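Side-chain contacts in TqaL (Neurospora crassa, PDB 7EEH), which belongs to the 2OG-Fe dioxygenase family of the cupin clan and holds an iron(III) ion within its beta fold: residues B[81-84]-B[89-92]; B[122-125]-B[129-132]; B[26-31]-B[243-248]; B[19-24]-B[137-142]; B[278-283]-B[291-296]. The protein carries 1 engineered substitution. One frame throughout, in Å; residues are numbered along the deposited sequence.

Contact 1: residues B[81-84]-B[89-92]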
# COMPACT_ATOMS: atom_id res chain seq x y z
N PHE B 81 -23.85 -18.95 -14.85
CA PHE B 81 -23.88 -17.53 -14.54
C PHE B 81 -23.58 -16.75 -15.80
O PHE B 81 -23.03 -17.28 -16.77
CB PHE B 81 -22.89 -17.16 -13.44
CG PHE B 81 -23.14 -17.87 -12.14
CD1 PHE B 81 -22.63 -19.14 -11.92
CD2 PHE B 81 -23.90 -17.27 -11.14
CE1 PHE B 81 -22.86 -19.80 -10.72
CE2 PHE B 81 -24.14 -17.93 -9.94
CZ PHE B 81 -23.62 -19.19 -9.73
N CYS B 82 -23.98 -15.48 -15.79
CA CYS B 82 -23.74 -14.56 -16.89
C CYS B 82 -22.92 -13.38 -16.37
O CYS B 82 -23.33 -12.70 -15.43
CB CYS B 82 -25.06 -14.06 -17.48
SG CYS B 82 -24.82 -12.73 -18.69
N PHE B 83 -21.76 -13.17 -16.96
CA PHE B 83 -21.06 -11.90 -16.81
C PHE B 83 -21.67 -10.93 -17.81
O PHE B 83 -21.49 -11.08 -19.02
CB PHE B 83 -19.56 -12.07 -17.03
CG PHE B 83 -18.84 -12.76 -15.90
CD1 PHE B 83 -18.66 -12.14 -14.68
CD2 PHE B 83 -18.30 -14.03 -16.07
CE1 PHE B 83 -17.96 -12.76 -13.65
CE2 PHE B 83 -17.61 -14.67 -15.05
CZ PHE B 83 -17.45 -14.03 -13.84
N ASP B 84 -22.44 -9.96 -17.33
CA ASP B 84 -23.17 -9.01 -18.17
C ASP B 84 -22.45 -7.67 -18.11
O ASP B 84 -22.50 -6.98 -17.09
CB ASP B 84 -24.62 -8.88 -17.70
CG ASP B 84 -25.49 -8.11 -18.68
OD1 ASP B 84 -24.95 -7.24 -19.40
OD2 ASP B 84 -26.71 -8.38 -18.73
N SER B 89 -22.76 -6.50 -14.13
CA SER B 89 -23.11 -7.36 -13.01
C SER B 89 -22.95 -8.81 -13.44
O SER B 89 -22.68 -9.11 -14.60
CB SER B 89 -24.55 -7.09 -12.55
OG SER B 89 -25.46 -7.26 -13.63
N VAL B 90 -23.10 -9.72 -12.48
CA VAL B 90 -23.12 -11.15 -12.78
C VAL B 90 -24.37 -11.72 -12.13
O VAL B 90 -24.74 -11.32 -11.03
CB VAL B 90 -21.83 -11.85 -12.28
CG1 VAL B 90 -21.61 -11.58 -10.83
CG2 VAL B 90 -21.90 -13.35 -12.53
N ARG B 91 -25.05 -12.63 -12.85
CA ARG B 91 -26.35 -13.12 -12.42
C ARG B 91 -26.44 -14.62 -12.65
O ARG B 91 -25.79 -15.17 -13.53
CB ARG B 91 -27.50 -12.40 -13.15
CG ARG B 91 -27.84 -12.96 -14.54
CD ARG B 91 -28.98 -12.17 -15.21
NE ARG B 91 -28.73 -10.74 -15.10
CZ ARG B 91 -28.20 -10.00 -16.07
NH1 ARG B 91 -27.90 -10.55 -17.24
NH2 ARG B 91 -27.98 -8.71 -15.87
N ARG B 92 -27.27 -15.27 -11.84
CA ARG B 92 -27.55 -16.69 -12.03
C ARG B 92 -28.54 -16.86 -13.16
O ARG B 92 -29.57 -16.19 -13.20
CB ARG B 92 -28.11 -17.29 -10.74
CG ARG B 92 -28.49 -18.76 -10.83
CD ARG B 92 -27.25 -19.62 -10.93
NE ARG B 92 -27.56 -21.05 -10.95
CZ ARG B 92 -27.74 -21.78 -9.86
NH1 ARG B 92 -27.62 -21.23 -8.66
NH2 ARG B 92 -28.02 -23.07 -9.97
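D84 and R91 form a salt bridge that runs through a single oxygen: D84 OD2 lies 2.9 Å from R91 NH1 and 3.1 Å from R91 NH2. R91 presents its two terminal nitrogens end-on, with the oxygen in its plane, while the carboxylate stands nearly perpendicular (86°). NH1 uses the anti lone pair of OD2; NH2 arrives from above the carboxylate. The arginine reaches across to strand 81-84 with CG between backbone N and carbonyl carbon (chi1 83°) and its chain bent at chi3. R91 NE pairs with E304, and D84 OD1 accepts from the backbone N of S86 and T87.

The backbones make an antiparallel hairpin, with hydrogen-bonded pairs C82–R91 and D84–S89; C82 N to R91 O is 2.9 Å.

On the face carrying F81, F83, V90 and R92 the side chains meet mostly through carbons. R92 CD sits over one face of the F81 ring, a CH-pi contact 4.0 Å from the centroid; the R92 guanidinium, the polar exception, bonds to Q125. V90 CB packs 4.0 Å from F83 CD1, and L134 of helix 128-141 touches F81, F83 and V90.

R91, flanked by D84 and E304, probably stays charged and favours ionised acids beside it.

Contact 2: residues B[122-125]-B[129-132]; sequences DELQ and AFQA
F130 reaches from helix 128-141 to the end of helix 122-125, and its CB already touches: L124 O is 3.5 Å from F130 CB. With CG anti to the backbone N (chi1 169°), the ring runs out beneath the end of helix 122-125, so that L124 and Q125 both lie on one side of its plane. F130 CD1 meets L124 CD1 at 3.7 Å, and CE1 comes near L124 CD2. Across the ring, F130 CD2 lies 3.7 Å from Q125 CA, which comes in obliquely, with CE2 only slightly farther from the same carbon. L124 CG stands over the ring face, a CH-pi contact 4.1 Å from the centroid and offset toward the rim. At the far end, CZ packs against F81 of the neighbouring hairpin.

One polar bond joins the segments as well. Q131 NE2 donates to Q125 O at 3.0 Å, in the carbonyl plane on a lone pair, though that oxygen is tilted 18° from the Q131 amide plane. The Q125 amide is held separately: NE2 donates to D122 OD1 and to L301 O.

L124 and F130 also touch L163 and L272, on strands 158-170 and 267-277. The arrangement is a tight helix-to-helix connection laid against the main sheet, consistent with the helix-backed double-stranded beta-helix of 2OG-Fe dioxygenases.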
# COMPACT_ATOMS: atom_id res chain seq x y z
N ASP B 122 -28.39 -21.72 -2.89
CA ASP B 122 -28.11 -20.44 -2.26
C ASP B 122 -26.94 -20.55 -1.27
O ASP B 122 -26.20 -19.57 -1.08
CB ASP B 122 -29.36 -19.91 -1.56
CG ASP B 122 -30.30 -19.18 -2.51
OD1 ASP B 122 -29.88 -18.86 -3.65
OD2 ASP B 122 -31.45 -18.91 -2.12
N GLU B 123 -26.75 -21.73 -0.67
CA GLU B 123 -25.63 -21.94 0.25
C GLU B 123 -24.32 -21.48 -0.37
O GLU B 123 -23.50 -20.84 0.30
CB GLU B 123 -25.52 -23.41 0.64
CG GLU B 123 -24.53 -23.63 1.78
CD GLU B 123 -24.22 -25.09 2.05
OE1 GLU B 123 -24.89 -25.98 1.49
OE2 GLU B 123 -23.28 -25.35 2.85
N LEU B 124 -24.10 -21.78 -1.65
CA LEU B 124 -22.88 -21.36 -2.34
C LEU B 124 -23.05 -19.98 -2.96
O LEU B 124 -22.28 -19.07 -2.67
CB LEU B 124 -22.47 -22.38 -3.41
CG LEU B 124 -21.19 -22.02 -4.19
CD1 LEU B 124 -20.01 -21.84 -3.25
CD2 LEU B 124 -20.87 -23.05 -5.24
N GLN B 125 -24.08 -19.81 -3.81
CA GLN B 125 -24.14 -18.62 -4.65
C GLN B 125 -24.47 -17.35 -3.87
O GLN B 125 -24.23 -16.26 -4.38
CB GLN B 125 -25.13 -18.83 -5.80
CG GLN B 125 -26.61 -18.83 -5.40
CD GLN B 125 -27.52 -18.66 -6.61
OE1 GLN B 125 -27.05 -18.59 -7.74
NE2 GLN B 125 -28.82 -18.62 -6.37
N ALA B 129 -17.97 -14.73 -0.25
CA ALA B 129 -16.64 -15.08 -0.75
C ALA B 129 -16.74 -15.71 -2.13
O ALA B 129 -15.96 -15.37 -3.03
CB ALA B 129 -15.92 -16.03 0.22
N PHE B 130 -17.69 -16.63 -2.32
CA PHE B 130 -17.94 -17.12 -3.67
C PHE B 130 -18.26 -15.98 -4.63
O PHE B 130 -17.75 -15.95 -5.76
CB PHE B 130 -19.09 -18.13 -3.69
CG PHE B 130 -19.57 -18.48 -5.08
CD1 PHE B 130 -18.90 -19.41 -5.85
CD2 PHE B 130 -20.69 -17.85 -5.62
CE1 PHE B 130 -19.33 -19.72 -7.13
CE2 PHE B 130 -21.12 -18.15 -6.90
CZ PHE B 130 -20.45 -19.09 -7.66
N GLN B 131 -19.12 -15.04 -4.20
CA GLN B 131 -19.44 -13.90 -5.06
C GLN B 131 -18.19 -13.08 -5.36
O GLN B 131 -18.00 -12.63 -6.49
CB GLN B 131 -20.51 -13.02 -4.41
CG GLN B 131 -21.86 -13.76 -4.20
CD GLN B 131 -22.95 -12.86 -3.65
OE1 GLN B 131 -22.68 -11.80 -3.08
NE2 GLN B 131 -24.21 -13.28 -3.83
N ALA B 132 -17.33 -12.88 -4.37
CA ALA B 132 -16.09 -12.16 -4.61
C ALA B 132 -15.23 -12.89 -5.63
O ALA B 132 -14.56 -12.26 -6.46
CB ALA B 132 -15.32 -11.97 -3.31

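Contact 3: residues B[26-31]-B[243-248]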
# COMPACT_ATOMS: atom_id res chain seq x y z
N SER B 26 -2.45 -7.66 -15.56
CA SER B 26 -1.33 -7.40 -16.47
C SER B 26 -0.44 -8.62 -16.61
O SER B 26 0.04 -8.93 -17.72
CB SER B 26 -0.51 -6.22 -15.96
OG SER B 26 -1.22 -5.02 -16.16
N LYS B 27 -0.22 -9.35 -15.51
CA LYS B 27 0.59 -10.57 -15.56
C LYS B 27 -0.12 -11.66 -16.35
O LYS B 27 0.52 -12.44 -17.06
CB LYS B 27 0.89 -11.03 -14.13
CG LYS B 27 1.88 -12.17 -14.02
CD LYS B 27 2.32 -12.40 -12.56
CE LYS B 27 1.29 -13.20 -11.76
NZ LYS B 27 1.65 -13.29 -10.29
N TYR B 28 -1.45 -11.72 -16.24
CA TYR B 28 -2.24 -12.65 -17.04
C TYR B 28 -2.13 -12.34 -18.53
O TYR B 28 -1.97 -13.25 -19.35
CB TYR B 28 -3.69 -12.59 -16.59
CG TYR B 28 -4.64 -13.62 -17.16
CD1 TYR B 28 -4.40 -14.98 -17.01
CD2 TYR B 28 -5.82 -13.22 -17.75
CE1 TYR B 28 -5.30 -15.92 -17.49
CE2 TYR B 28 -6.73 -14.15 -18.24
CZ TYR B 28 -6.47 -15.49 -18.11
OH TYR B 28 -7.39 -16.41 -18.58
N ILE B 29 -2.24 -11.06 -18.90
CA ILE B 29 -2.08 -10.68 -20.30
C ILE B 29 -0.71 -11.12 -20.81
O ILE B 29 -0.58 -11.66 -21.91
CB ILE B 29 -2.28 -9.17 -20.48
CG1 ILE B 29 -3.75 -8.82 -20.25
CG2 ILE B 29 -1.83 -8.71 -21.89
CD1 ILE B 29 -3.98 -7.35 -19.98
N THR B 30 0.33 -10.93 -20.00
CA THR B 30 1.69 -11.25 -20.42
C THR B 30 1.90 -12.76 -20.50
O THR B 30 2.45 -13.26 -21.48
CB THR B 30 2.70 -10.62 -19.46
OG1 THR B 30 2.62 -9.21 -19.59
CG2 THR B 30 4.11 -11.06 -19.81
N ASN B 31 1.46 -13.49 -19.48
CA ASN B 31 1.81 -14.90 -19.37
C ASN B 31 0.73 -15.85 -19.85
O ASN B 31 1.02 -17.04 -20.03
CB ASN B 31 2.18 -15.24 -17.93
CG ASN B 31 3.43 -14.53 -17.47
OD1 ASN B 31 4.34 -14.29 -18.27
ND2 ASN B 31 3.48 -14.19 -16.19
N THR B 243 -5.61 -20.54 -6.46
CA THR B 243 -6.40 -20.27 -7.66
C THR B 243 -5.51 -20.22 -8.89
O THR B 243 -4.53 -19.46 -8.93
CB THR B 243 -7.17 -18.94 -7.53
OG1 THR B 243 -8.19 -19.06 -6.52
CG2 THR B 243 -7.86 -18.60 -8.84
N LEU B 244 -5.86 -21.02 -9.89
CA LEU B 244 -5.24 -21.01 -11.21
C LEU B 244 -6.24 -20.45 -12.21
O LEU B 244 -7.39 -20.89 -12.25
CB LEU B 244 -4.84 -22.43 -11.63
CG LEU B 244 -4.36 -22.55 -13.08
CD1 LEU B 244 -3.00 -21.87 -13.24
CD2 LEU B 244 -4.33 -24.01 -13.54
N LEU B 245 -5.80 -19.47 -13.01
CA LEU B 245 -6.60 -18.93 -14.11
C LEU B 245 -5.79 -19.06 -15.40
O LEU B 245 -4.61 -18.72 -15.42
CB LEU B 245 -6.96 -17.46 -13.83
CG LEU B 245 -7.68 -16.65 -14.90
CD1 LEU B 245 -9.10 -17.16 -15.07
CD2 LEU B 245 -7.71 -15.19 -14.48
N LEU B 246 -6.42 -19.54 -16.47
CA LEU B 246 -5.68 -19.77 -17.71
C LEU B 246 -6.54 -19.41 -18.92
O LEU B 246 -7.76 -19.57 -18.90
CB LEU B 246 -5.20 -21.23 -17.83
CG LEU B 246 -6.21 -22.39 -17.81
CD1 LEU B 246 -6.79 -22.68 -19.19
CD2 LEU B 246 -5.52 -23.63 -17.27
N VAL B 247 -5.87 -18.94 -19.97
CA VAL B 247 -6.53 -18.67 -21.25
C VAL B 247 -6.69 -20.01 -21.96
O VAL B 247 -5.71 -20.63 -22.36
CB VAL B 247 -5.74 -17.67 -22.10
CG1 VAL B 247 -6.40 -17.48 -23.50
CG2 VAL B 247 -5.61 -16.35 -21.36
N ASP B 248 -7.94 -20.47 -22.10
CA ASP B 248 -8.18 -21.86 -22.48
C ASP B 248 -7.91 -22.12 -23.95
O ASP B 248 -7.70 -23.27 -24.35
CB ASP B 248 -9.62 -22.25 -22.13
CG ASP B 248 -9.91 -23.73 -22.41
OD1 ASP B 248 -9.19 -24.60 -21.88
OD2 ASP B 248 -10.87 -24.00 -23.16
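Helix 26-31 passes strand 243-247 with the two axes 9.2 Å apart at closest and 47° between their directions, Y28 and L246 having the nearest CA atoms. Y28 spans this gap almost alone. Its CG is anti to the backbone N (chi1 -172°), which sends the ring straight out from the helix onto the strand. L245, whose CB points toward the helix, covers the ring: CD2 is centred over one face, 3.9 Å from the centroid and 11° off the normal, and the branch carbon L245 CG touches Y28 CE1 at 3.6 Å. V247 comes in obliquely near the phenol end, its CG2 3.5 Å from Y28 CZ and 3.3 Å from Y28 OH. L246 CA lies at the ring edge, in plane. The hydroxyl has its main polar partner on the next strand, where it bonds to H190 ND1.

This is a helix packed on the larger antiparallel sheet of a cupin-type fold, and the strand divides its residues between the two sides. L245 faces the helices and also touches I140 of helix 128-141, whereas the CB of L246 points away from the helix. The side chain of L246 is about 7 Å from the bound iron(III) ion. Just past the strand, D248 acts in the second shell: OD1 accepts from the backbone N of D186, an iron ligand, while OD2 pairs with R149 and accepts from V188 N. At the outer end of the helix N31 ND2 bonds to E37 of the second subunit, and K27 packs on that same glutamate.

Contact 4: residues B[19-24]-B[137-142]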
# COMPACT_ATOMS: atom_id res chain seq x y z
N ALA B 19 -6.62 -2.45 -7.23
CA ALA B 19 -5.29 -2.14 -7.74
C ALA B 19 -4.45 -3.40 -7.87
O ALA B 19 -3.80 -3.63 -8.89
CB ALA B 19 -4.60 -1.12 -6.83
N GLU B 20 -4.46 -4.24 -6.84
CA GLU B 20 -3.69 -5.47 -6.91
C GLU B 20 -4.25 -6.41 -7.98
O GLU B 20 -3.48 -7.09 -8.69
CB GLU B 20 -3.68 -6.13 -5.52
CG GLU B 20 -2.97 -7.47 -5.46
CD GLU B 20 -1.53 -7.39 -5.93
OE1 GLU B 20 -0.87 -6.35 -5.67
OE2 GLU B 20 -1.07 -8.37 -6.57
N ILE B 21 -5.57 -6.46 -8.12
CA ILE B 21 -6.17 -7.32 -9.14
C ILE B 21 -5.80 -6.85 -10.54
O ILE B 21 -5.52 -7.66 -11.42
CB ILE B 21 -7.70 -7.40 -8.94
CG1 ILE B 21 -8.02 -8.12 -7.63
CG2 ILE B 21 -8.36 -8.08 -10.15
CD1 ILE B 21 -9.50 -7.99 -7.21
N MSE B 22 -5.71 -5.54 -10.73
CA MSE B 22 -5.25 -4.98 -12.03
C MSE B 22 -3.78 -5.40 -12.29
O MSE B 22 -3.46 -5.67 -13.42
CB MSE B 22 -5.49 -3.48 -12.06
CG MSE B 22 -6.94 -3.11 -12.05
SE MSE B 22 -7.86 -3.81 -13.60
CE MSE B 22 -8.85 -5.20 -12.99
N LYS B 23 -2.94 -5.46 -11.26
CA LYS B 23 -1.58 -5.96 -11.46
C LYS B 23 -1.59 -7.42 -11.91
O LYS B 23 -0.88 -7.80 -12.85
CB LYS B 23 -0.76 -5.81 -10.18
CG LYS B 23 -0.47 -4.37 -9.81
CD LYS B 23 0.28 -4.32 -8.49
CE LYS B 23 0.79 -2.91 -8.22
NZ LYS B 23 1.05 -2.71 -6.76
N LEU B 24 -2.37 -8.26 -11.24
CA LEU B 24 -2.49 -9.66 -11.66
C LEU B 24 -2.99 -9.75 -13.09
O LEU B 24 -2.53 -10.61 -13.86
CB LEU B 24 -3.42 -10.43 -10.71
CG LEU B 24 -2.91 -10.60 -9.28
CD1 LEU B 24 -3.99 -11.18 -8.34
CD2 LEU B 24 -1.67 -11.47 -9.27
N LYS B 137 -12.81 -12.82 -11.07
CA LYS B 137 -12.56 -13.35 -12.41
C LYS B 137 -13.03 -12.38 -13.49
O LYS B 137 -12.32 -12.15 -14.48
CB LYS B 137 -13.25 -14.71 -12.58
CG LYS B 137 -13.01 -15.31 -13.96
CD LYS B 137 -13.53 -16.75 -14.12
CE LYS B 137 -12.98 -17.34 -15.44
NZ LYS B 137 -13.51 -18.68 -15.79
N GLY B 138 -14.23 -11.81 -13.33
CA GLY B 138 -14.74 -10.88 -14.33
C GLY B 138 -13.85 -9.67 -14.52
O GLY B 138 -13.61 -9.22 -15.64
N MSE B 139 -13.33 -9.17 -13.41
CA MSE B 139 -12.43 -8.00 -13.40
C MSE B 139 -11.16 -8.29 -14.19
O MSE B 139 -10.76 -7.46 -14.92
CB MSE B 139 -12.06 -7.57 -11.98
CG MSE B 139 -13.11 -6.80 -11.27
SE MSE B 139 -12.42 -6.12 -9.61
CE MSE B 139 -10.65 -5.66 -10.04
N ILE B 140 -10.58 -9.47 -14.03
CA ILE B 140 -9.34 -9.82 -14.72
C ILE B 140 -9.60 -10.07 -16.20
O ILE B 140 -8.93 -9.51 -17.07
CB ILE B 140 -8.70 -11.05 -14.05
CG1 ILE B 140 -8.18 -10.67 -12.66
CG2 ILE B 140 -7.58 -11.61 -14.91
CD1 ILE B 140 -7.59 -11.83 -11.92
N CYS B 141 -10.59 -10.91 -16.52
CA CYS B 141 -10.77 -11.33 -17.91
C CYS B 141 -11.32 -10.22 -18.79
O CYS B 141 -11.10 -10.23 -20.00
CB CYS B 141 -11.70 -12.54 -17.96
SG CYS B 141 -10.98 -13.96 -17.12
N HIS B 142 -12.05 -9.27 -18.20
CA HIS B 142 -12.61 -8.13 -18.92
C HIS B 142 -11.54 -7.41 -19.72
O HIS B 142 -10.53 -6.98 -19.17
CB HIS B 142 -13.26 -7.18 -17.92
CG HIS B 142 -13.93 -5.99 -18.54
ND1 HIS B 142 -13.96 -4.75 -17.94
CD2 HIS B 142 -14.62 -5.86 -19.70
CE1 HIS B 142 -14.62 -3.90 -18.71
NE2 HIS B 142 -15.03 -4.55 -19.79
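I21 and M139 make the tight part of this helix pair. I21 CG2 and the methyl M139 CE are 3.3 Å apart, closer than carbons usually pack, and the two side chains cross at about a right angle. M139 is modelled as selenomethionine, as is M22. M22 reaches the same methyl from an adjacent direction: its CB points away from helix 137-141, but bends at chi2 (-61°) and chi3 turn the chain back until M22 CE lies 3.5 Å from M139 CE and equally near M139 O. The M139 methyl thus meets both partners from the helix 12-31 side, each at less than the usual carbon spacing. I140 completes the patch, its CG1 3.6 Å from I21 CG2, and I21 is backed by L44 and L48 of helix 38-48.

The rest is looser. L24 stays 4.6 Å from the other segment at its nearest and turns to I34 and V36 instead. E20 and K23 lie on the far side of their helix, K23 exposed and packing on P12 of the third subunit. Past the end of helix 137-141, H142 stacks on F85 and meets F10 of the third subunit edge-to-face, while its O accepts from R25.

The axes pass 9.3 Å apart at -50°, an angle compatible with ridges-into-grooves packing. The result is a two-helix layer: helix 128-141 lies against the main sheet, as in the helix-backed beta core of 2OG-Fe dioxygenases, and helix 12-31 carries it to the subunit interface.

Contact 5: residues B[278-283]-B[291-296]; sequences RPVKKG and NIDSFR
The two loop segments are joined by a side-chain-to-backbone bond: D293 OD2 accepts from V280 N at 2.8 Å, although neither segment is helix or strand. Both belong to the long loop between strands 267-277 and 304-306, with residues 284-290 unmodelled between them, and 291-296 contains an ST turn in which S294 OG accepts R296 N at 3.3 Å.

The V280 bond is nearly straight (165°), and the N-H comes in almost along the C-O axis of OD2. The aspartate puts its CG anti to its own carbonyl carbon (chi1 -62°), which brings OD2 within bonding distance of V280 N. Its other oxygen, OD1, forms a salt bridge with R277, and the two ends together probably favour the ionised acid and fix its rotation. A water reinforces the link, donating to V280 O at 3.0 Å and accepting from D293 N at 2.8 Å; its bond to D293 OD2 is weak.

The V280 methyls lie beside oxygens: V280 CG2 is 3.6 Å from D293 OD2, and V280 CG1 approaches N291 O. The apolar contact is made by F295, which also rests on K158 and V160 of strand 158-170 and crosses P279 at about a right angle: P279 CB lies in the plane of the ring, at its edge, 3.8 Å from F295 CZ.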
# COMPACT_ATOMS: atom_id res chain seq x y z
N ARG B 278 -17.55 -16.76 -24.38
CA ARG B 278 -18.56 -16.01 -25.11
C ARG B 278 -19.67 -16.96 -25.56
O ARG B 278 -19.46 -18.17 -25.68
CB ARG B 278 -17.93 -15.30 -26.32
CG ARG B 278 -16.86 -14.24 -25.96
CD ARG B 278 -17.48 -13.09 -25.21
NE ARG B 278 -16.79 -11.80 -25.37
CZ ARG B 278 -17.13 -10.70 -24.69
NH1 ARG B 278 -18.13 -10.75 -23.81
NH2 ARG B 278 -16.48 -9.56 -24.88
N PRO B 279 -20.88 -16.44 -25.80
CA PRO B 279 -21.99 -17.31 -26.19
C PRO B 279 -21.78 -17.92 -27.57
O PRO B 279 -20.99 -17.43 -28.39
CB PRO B 279 -23.21 -16.37 -26.20
CG PRO B 279 -22.64 -15.01 -26.35
CD PRO B 279 -21.29 -15.02 -25.69
N VAL B 280 -22.50 -19.01 -27.81
CA VAL B 280 -22.45 -19.66 -29.12
C VAL B 280 -23.05 -18.73 -30.18
O VAL B 280 -24.06 -18.05 -29.94
CB VAL B 280 -23.18 -21.01 -29.08
CG1 VAL B 280 -23.19 -21.67 -30.44
CG2 VAL B 280 -22.52 -21.93 -28.05
N LYS B 281 -22.44 -18.73 -31.37
CA LYS B 281 -22.85 -17.86 -32.46
C LYS B 281 -24.10 -18.41 -33.14
O LYS B 281 -24.15 -19.59 -33.51
CB LYS B 281 -21.72 -17.71 -33.47
CG LYS B 281 -21.67 -16.38 -34.22
CD LYS B 281 -20.68 -16.43 -35.40
CE LYS B 281 -19.40 -17.15 -35.01
NZ LYS B 281 -18.15 -16.73 -35.73
N LYS B 282 -25.10 -17.54 -33.32
CA LYS B 282 -26.33 -17.86 -34.05
C LYS B 282 -26.05 -18.40 -35.44
O LYS B 282 -26.80 -19.26 -35.94
CB LYS B 282 -27.20 -16.61 -34.17
N GLY B 283 -25.02 -17.90 -36.11
CA GLY B 283 -24.78 -18.21 -37.50
C GLY B 283 -24.09 -19.54 -37.71
O GLY B 283 -24.73 -20.59 -37.65
N ASN B 291 -26.66 -25.32 -30.69
CA ASN B 291 -27.77 -24.74 -29.95
C ASN B 291 -27.32 -23.50 -29.20
O ASN B 291 -26.17 -23.42 -28.76
CB ASN B 291 -28.37 -25.76 -28.97
CG ASN B 291 -29.54 -26.52 -29.57
OD1 ASN B 291 -29.45 -27.72 -29.83
ND2 ASN B 291 -30.66 -25.83 -29.79
N ILE B 292 -28.21 -22.53 -29.03
CA ILE B 292 -27.83 -21.25 -28.48
C ILE B 292 -27.92 -21.28 -26.95
O ILE B 292 -28.63 -22.10 -26.36
CB ILE B 292 -28.67 -20.09 -29.07
CG1 ILE B 292 -30.17 -20.29 -28.84
CG2 ILE B 292 -28.38 -19.93 -30.55
CD1 ILE B 292 -30.70 -19.93 -27.44
N ASP B 293 -27.20 -20.36 -26.32
CA ASP B 293 -27.24 -20.20 -24.88
C ASP B 293 -28.46 -19.40 -24.48
O ASP B 293 -28.77 -18.36 -25.07
CB ASP B 293 -25.98 -19.49 -24.40
CG ASP B 293 -24.74 -20.27 -24.71
OD1 ASP B 293 -24.62 -21.38 -24.16
OD2 ASP B 293 -23.90 -19.78 -25.49
N SER B 294 -29.16 -19.86 -23.45
CA SER B 294 -30.26 -19.10 -22.89
C SER B 294 -29.71 -18.15 -21.84
O SER B 294 -28.90 -18.55 -21.01
CB SER B 294 -31.31 -20.03 -22.27
OG SER B 294 -31.96 -19.38 -21.19
N PHE B 295 -30.16 -16.90 -21.87
CA PHE B 295 -29.77 -15.92 -20.86
C PHE B 295 -30.92 -15.56 -19.93
O PHE B 295 -30.85 -14.56 -19.22
CB PHE B 295 -29.18 -14.68 -21.53
CG PHE B 295 -27.81 -14.91 -22.10
CD1 PHE B 295 -26.69 -14.92 -21.27
CD2 PHE B 295 -27.64 -15.15 -23.45
CE1 PHE B 295 -25.43 -15.15 -21.78
CE2 PHE B 295 -26.37 -15.38 -23.98
CZ PHE B 295 -25.27 -15.37 -23.15
N ARG B 296 -31.97 -16.38 -19.90
CA ARG B 296 -33.03 -16.19 -18.94
C ARG B 296 -32.48 -16.34 -17.52
O ARG B 296 -31.80 -17.34 -17.23
CB ARG B 296 -34.17 -17.18 -19.19
CG ARG B 296 -34.76 -17.04 -20.59
CD ARG B 296 -35.98 -17.93 -20.80
NE ARG B 296 -36.96 -17.77 -19.74
CZ ARG B 296 -37.80 -16.73 -19.63
NH1 ARG B 296 -37.77 -15.76 -20.53
NH2 ARG B 296 -38.66 -16.69 -18.62
O HOH W 1 -25.98 -18.15 -27.58

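Contacts 1 and 2 adjoin, with centres 13 Å apart: R92 NH1 reaches Q125 OE1 at 2.9 Å, probably a hydrogen bond, and F81 CZ lies 3.8 Å from F130 CZ. Helix 128-141 then leads on to contact 4, whose G138 CA lies 3.8 Å from F83 CE1. Contacts 3 and 4 share helix 12-31 and meet where L245 CD2 comes 3.6 Å from I140 CG2. Contact 5 lies at the surface, about 25 Å between centres from contact 3, and touches contact 1 through C82 SG and F295 CD1. The L246 side chain of contact 3 is about 7 Å from the iron, which H184, D186 and H253 hold.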